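Penicillin-binding protein 1A (PDB 5CXW) builds and cross-links peptidoglycan for the mycobacterial cell wall, this chain being its penicillin-sensitive transpeptidase part, crystallised with penicillin V. Local coordinates at residues 106-111 against 260-265; 117-122 against 155-160. One frame throughout, in Å; residues are numbered along the deposited sequence.

Contact 1 of 2, residues 106-111 against 260-265; sequences AALEQG and KAVADN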
loop_
_atom_site.group_PDB
_atom_site.type_symbol
_atom_site.label_atom_id
_atom_site.label_comp_id
_atom_site.label_asym_id
_atom_site.label_seq_id
_atom_site.Cartn_x
_atom_site.Cartn_y
_atom_site.Cartn_z
ATOM N N ALA A 106 11.830 -4.413 -8.785
ATOM C CA ALA A 106 13.201 -4.908 -8.780
ATOM C C ALA A 106 13.587 -5.567 -10.116
ATOM O O ALA A 106 14.702 -5.368 -10.617
ATOM C CB ALA A 106 13.401 -5.931 -7.682
ATOM N N ALA A 107 12.660 -6.356 -10.646
ATOM C CA ALA A 107 12.880 -7.045 -11.884
ATOM C C ALA A 107 13.101 -6.057 -13.024
ATOM O O ALA A 107 14.048 -6.158 -13.842
ATOM C CB ALA A 107 11.710 -7.948 -12.191
ATOM N N LEU A 108 12.187 -5.110 -13.151
ATOM C CA LEU A 108 12.243 -4.145 -14.224
ATOM C C LEU A 108 13.546 -3.346 -14.141
ATOM O O LEU A 108 14.147 -3.037 -15.163
ATOM C CB LEU A 108 11.033 -3.216 -14.168
ATOM C CG LEU A 108 9.720 -3.874 -14.572
ATOM C CD1 LEU A 108 8.550 -3.098 -13.992
ATOM C CD2 LEU A 108 9.578 -3.878 -16.039
ATOM N N GLU A 109 14.000 -3.053 -12.925
ATOM C CA GLU A 109 15.245 -2.306 -12.728
ATOM C C GLU A 109 16.485 -3.106 -13.248
ATOM O O GLU A 109 17.576 -2.526 -13.501
ATOM C CB GLU A 109 15.359 -1.924 -11.277
ATOM C CG GLU A 109 14.449 -0.764 -10.921
ATOM C CD GLU A 109 14.554 -0.311 -9.495
ATOM O OE1 GLU A 109 15.140 -1.044 -8.698
ATOM O OE2 GLU A 109 14.034 0.786 -9.182
ATOM N N GLN A 110 16.361 -4.425 -13.348
ATOM C CA GLN A 110 17.407 -5.311 -13.823
ATOM C C GLN A 110 17.247 -5.690 -15.261
ATOM O O GLN A 110 17.924 -6.568 -15.757
ATOM C CB GLN A 110 17.478 -6.546 -12.959
ATOM C CG GLN A 110 17.949 -6.240 -11.577
ATOM C CD GLN A 110 18.153 -7.469 -10.696
ATOM O OE1 GLN A 110 18.420 -8.617 -11.150
ATOM N NE2 GLN A 110 18.107 -7.207 -9.394
ATOM N N GLY A 111 16.270 -5.105 -15.935
ATOM C CA GLY A 111 16.058 -5.354 -17.345
ATOM C C GLY A 111 15.319 -6.635 -17.610
ATOM O O GLY A 111 15.498 -7.274 -18.648
ATOM N N LYS A 260 11.405 6.421 -14.042
ATOM C CA LYS A 260 10.097 6.647 -14.636
ATOM C C LYS A 260 9.638 5.478 -15.496
ATOM O O LYS A 260 8.469 5.066 -15.438
ATOM C CB LYS A 260 10.129 7.928 -15.462
ATOM C CG LYS A 260 8.853 8.153 -16.313
ATOM C CD LYS A 260 8.781 9.530 -16.904
ATOM C CE LYS A 260 7.591 9.751 -17.829
ATOM N NZ LYS A 260 6.283 9.507 -17.205
ATOM N N ALA A 261 10.529 4.985 -16.369
ATOM C CA ALA A 261 10.152 3.915 -17.297
ATOM C C ALA A 261 9.744 2.654 -16.517
ATOM O O ALA A 261 8.773 1.962 -16.902
ATOM C CB ALA A 261 11.228 3.617 -18.307
ATOM N N VAL A 262 10.448 2.387 -15.423
ATOM C CA VAL A 262 10.115 1.273 -14.570
ATOM C C VAL A 262 8.769 1.493 -13.918
ATOM O O VAL A 262 7.872 0.590 -13.963
ATOM C CB VAL A 262 11.227 1.033 -13.514
ATOM C CG1 VAL A 262 10.743 0.071 -12.446
ATOM C CG2 VAL A 262 12.451 0.515 -14.177
ATOM N N ALA A 263 8.597 2.617 -13.266
ATOM C CA ALA A 263 7.360 2.858 -12.538
ATOM C C ALA A 263 6.141 2.788 -13.487
ATOM O O ALA A 263 5.100 2.226 -13.135
ATOM C CB ALA A 263 7.402 4.209 -11.904
ATOM N N ASP A 264 6.260 3.363 -14.671
ATOM C CA ASP A 264 5.138 3.425 -15.634
ATOM C C ASP A 264 4.786 2.016 -16.184
ATOM O O ASP A 264 3.620 1.740 -16.516
ATOM C CB ASP A 264 5.434 4.438 -16.735
ATOM C CG ASP A 264 5.500 5.912 -16.190
ATOM O OD1 ASP A 264 5.053 6.184 -15.018
ATOM O OD2 ASP A 264 5.950 6.766 -16.968
ATOM N N ASN A 265 5.782 1.133 -16.288
ATOM C CA ASN A 265 5.529 -0.268 -16.624
ATOM C C ASN A 265 4.824 -1.022 -15.479
ATOM O O ASN A 265 3.920 -1.871 -15.730
ATOM C CB ASN A 265 6.788 -1.021 -17.063
ATOM C CG ASN A 265 7.054 -0.860 -18.535
ATOM O OD1 ASN A 265 6.485 -1.572 -19.350
ATOM N ND2 ASN A 265 7.924 0.042 -18.896
#
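Two helices come closest at L108 and V262, whose CA atoms lie 5.8 Å apart, close enough for L108 CB and the V262 methyls to meet directly. Both CB atoms point across the contact. V262 meets the other helix with a fork: CG1 comes within 3.7 Å of L108 CB, while CG2 lies 4.0 Å from E109 CG. A chi1 of 168° sets CG1 anti to the backbone N and CG2 anti to the carbonyl carbon, which turns both methyls to L108 and E109. E109 uses only its aliphatic part here, its chain crossing that of V262 at about a right angle. L108 reaches one turn further along the partner helix: its methyls CD1 and CD2 both rest against N265 CB, each 4.1 Å away. The contacts between the segments are thus van der Waals ones, and together they bury 200 Å². The amide of N265 is turned back along its own helix, where ND2 donates to A261 O at 2.9 Å, 164° at the hydrogen. That carbonyl is gripped from opposite faces, by N265 N and by ND2. N265 is also bonded through its amide to T368 and G375 of the C-terminal segment. Helix 100-109 ends here in a Schellman motif, G111 taking positive phi. A106, pointing away from the contact, touches A172 of helix 165-176, and E109, at the side, reaches Q175; helix 100-109 therefore lies between that helix and helix 260-270 in the transpeptidase domain.

Contact 2 of 2, residues 117-122 against 155-160; sequences QVDSSP and YYRLML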
loop_
_atom_site.group_PDB
_atom_site.type_symbol
_atom_site.label_atom_id
_atom_site.label_comp_id
_atom_site.label_asym_id
_atom_site.label_seq_id
_atom_site.Cartn_x
_atom_site.Cartn_y
_atom_site.Cartn_z
ATOM N N GLN A 117 8.645 -14.527 -19.437
ATOM C CA GLN A 117 7.762 -15.694 -19.211
ATOM C C GLN A 117 8.294 -16.514 -18.068
ATOM O O GLN A 117 9.487 -16.895 -18.078
ATOM C CB GLN A 117 7.776 -16.550 -20.468
ATOM C CG GLN A 117 7.148 -15.903 -21.673
ATOM C CD GLN A 117 5.650 -15.923 -21.589
ATOM O OE1 GLN A 117 5.050 -16.857 -21.039
ATOM N NE2 GLN A 117 5.018 -14.857 -22.061
ATOM N N VAL A 118 7.411 -16.834 -17.121
ATOM C CA VAL A 118 7.747 -17.555 -15.894
ATOM C C VAL A 118 6.843 -18.766 -15.720
ATOM O O VAL A 118 5.653 -18.698 -16.034
ATOM C CB VAL A 118 7.561 -16.659 -14.656
ATOM C CG1 VAL A 118 8.062 -17.367 -13.416
ATOM C CG2 VAL A 118 8.302 -15.360 -14.846
ATOM N N ASP A 119 7.410 -19.896 -15.267
ATOM C CA ASP A 119 6.612 -21.081 -14.990
ATOM C C ASP A 119 5.768 -20.828 -13.730
ATOM O O ASP A 119 6.266 -20.260 -12.796
ATOM C CB ASP A 119 7.571 -22.238 -14.723
ATOM C CG ASP A 119 6.854 -23.549 -14.411
ATOM O OD1 ASP A 119 5.678 -23.716 -14.596
ATOM O OD2 ASP A 119 7.569 -24.496 -14.047
ATOM N N SER A 120 4.478 -21.201 -13.749
ATOM C CA SER A 120 3.619 -21.030 -12.580
ATOM C C SER A 120 3.359 -22.295 -11.786
ATOM O O SER A 120 2.537 -22.303 -10.879
ATOM C CB SER A 120 2.273 -20.407 -12.994
ATOM O OG SER A 120 1.550 -21.247 -13.795
ATOM N N SER A 121 4.058 -23.371 -12.143
ATOM C CA SER A 121 3.814 -24.632 -11.463
ATOM C C SER A 121 4.244 -24.566 -9.996
ATOM O O SER A 121 5.081 -23.716 -9.620
ATOM C CB SER A 121 4.582 -25.755 -12.157
ATOM O OG SER A 121 5.967 -25.629 -12.019
ATOM N N PRO A 122 3.713 -25.464 -9.164
ATOM C CA PRO A 122 4.116 -25.438 -7.771
ATOM C C PRO A 122 5.611 -25.746 -7.602
ATOM O O PRO A 122 6.199 -26.481 -8.429
ATOM C CB PRO A 122 3.304 -26.512 -7.116
ATOM C CG PRO A 122 2.231 -26.920 -8.087
ATOM C CD PRO A 122 2.613 -26.410 -9.433
ATOM N N TYR A 155 5.860 -15.501 -8.836
ATOM C CA TYR A 155 6.551 -14.371 -8.170
ATOM C C TYR A 155 7.743 -14.891 -7.338
ATOM O O TYR A 155 8.730 -14.189 -7.184
ATOM C CB TYR A 155 5.560 -13.420 -7.421
ATOM C CG TYR A 155 5.238 -12.333 -8.417
ATOM C CD1 TYR A 155 4.379 -12.556 -9.498
ATOM C CD2 TYR A 155 5.888 -11.136 -8.375
ATOM C CE1 TYR A 155 4.198 -11.594 -10.502
ATOM C CE2 TYR A 155 5.752 -10.161 -9.344
ATOM C CZ TYR A 155 4.905 -10.379 -10.417
ATOM O OH TYR A 155 4.811 -9.457 -11.415
ATOM N N TYR A 156 7.621 -16.076 -6.738
ATOM C CA TYR A 156 8.786 -16.721 -6.083
ATOM C C TYR A 156 9.891 -16.970 -7.096
ATOM O O TYR A 156 11.058 -16.615 -6.853
ATOM C CB TYR A 156 8.389 -18.026 -5.415
ATOM C CG TYR A 156 8.677 -18.096 -3.952
ATOM C CD1 TYR A 156 7.798 -17.580 -3.052
ATOM C CD2 TYR A 156 9.820 -18.712 -3.460
ATOM C CE1 TYR A 156 8.033 -17.617 -1.692
ATOM C CE2 TYR A 156 10.042 -18.824 -2.102
ATOM C CZ TYR A 156 9.159 -18.244 -1.225
ATOM O OH TYR A 156 9.346 -18.380 0.150
ATOM N N ARG A 157 9.570 -17.544 -8.258
ATOM C CA ARG A 157 10.563 -17.761 -9.281
ATOM C C ARG A 157 11.140 -16.431 -9.792
ATOM O O ARG A 157 12.344 -16.365 -10.135
ATOM C CB ARG A 157 10.025 -18.578 -10.471
ATOM C CG ARG A 157 9.683 -20.010 -10.168
ATOM C CD ARG A 157 9.439 -20.773 -11.456
ATOM N NE ARG A 157 9.296 -22.229 -11.199
ATOM C CZ ARG A 157 8.146 -22.829 -10.826
ATOM N NH1 ARG A 157 7.013 -22.190 -10.784
ATOM N NH2 ARG A 157 8.152 -24.142 -10.544
ATOM N N LEU A 158 10.305 -15.411 -9.935
ATOM C CA LEU A 158 10.815 -14.146 -10.390
ATOM C C LEU A 158 11.833 -13.576 -9.373
ATOM O O LEU A 158 12.932 -13.118 -9.769
ATOM C CB LEU A 158 9.717 -13.152 -10.591
ATOM C CG LEU A 158 10.157 -11.779 -11.063
ATOM C CD1 LEU A 158 10.900 -11.770 -12.395
ATOM C CD2 LEU A 158 8.938 -10.860 -11.116
ATOM N N MET A 159 11.478 -13.622 -8.100
ATOM C CA MET A 159 12.408 -13.166 -7.047
ATOM C C MET A 159 13.708 -13.942 -7.100
ATOM O O MET A 159 14.783 -13.339 -6.969
ATOM C CB MET A 159 11.755 -13.300 -5.672
ATOM C CG MET A 159 12.740 -13.197 -4.499
ATOM S SD MET A 159 11.903 -13.472 -2.970
ATOM C CE MET A 159 11.627 -15.264 -3.113
ATOM N N LEU A 160 13.660 -15.263 -7.263
ATOM C CA LEU A 160 14.885 -16.042 -7.305
ATOM C C LEU A 160 15.777 -15.723 -8.515
ATOM O O LEU A 160 17.021 -15.879 -8.442
ATOM C CB LEU A 160 14.590 -17.514 -7.187
ATOM C CG LEU A 160 13.980 -17.934 -5.870
ATOM C CD1 LEU A 160 13.557 -19.389 -6.020
ATOM C CD2 LEU A 160 14.841 -17.715 -4.659
#
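R157 runs from helix 152-161 across V118 and D119 to the backbone of S121. Its CB packs against V118 CG1 at 3.7 Å, the apolar foot of the contact. From CG to NE the chain is extended, carrying CD past the D119 backbone, 3.5 Å from D119 O, and NE alongside D119 CB. At the tip NH1 holds two carbonyls. S121 O is met at 2.7 Å and 161°, in the guanidinium plane and on a lone pair; D119 O, at 2.9 Å, is approached from above its carbonyl plane, a more bent bond. NH2 adds a weak bond to S121 O. The D119 carboxylate stacks over one guanidinium face, the planes 20° apart, with D119 OD2 3.6 Å from R157 NH2: an attraction of charges, with no N-H aimed at the oxygen. That carboxylate is itself positioned by an Asx turn, S121 N donating to D119 OD1, and by S121 OG bonding to OD2. Within the transpeptidase domain the contact ties the two-stranded antiparallel sheet of 117-119 and 140-142, where V118 pairs with C141, to helix 152-161; Y155 and L158 rest that helix on helices 143-149 and 100-109.

Running from the N terminus, the chain passes through helix 100-109, whose last turn supplies one side of contact 1, and soon afterwards enters strand 117-119, the start of contact 2. Helix 152-161 closes that shorter loop, with 32 residues between the segments. The chain then continues through helix 165-176 and on to helix 260-270, which closes contact 1 after 148 intervening residues. Contact 2 therefore falls wholly within the span of contact 1, and the two do not cross. Their centres are 18 Å apart, yet A107 CB touches L158 CD1 at 3.9 Å, making helix 100-109 common ground between helix 152-161 and helix 260-270.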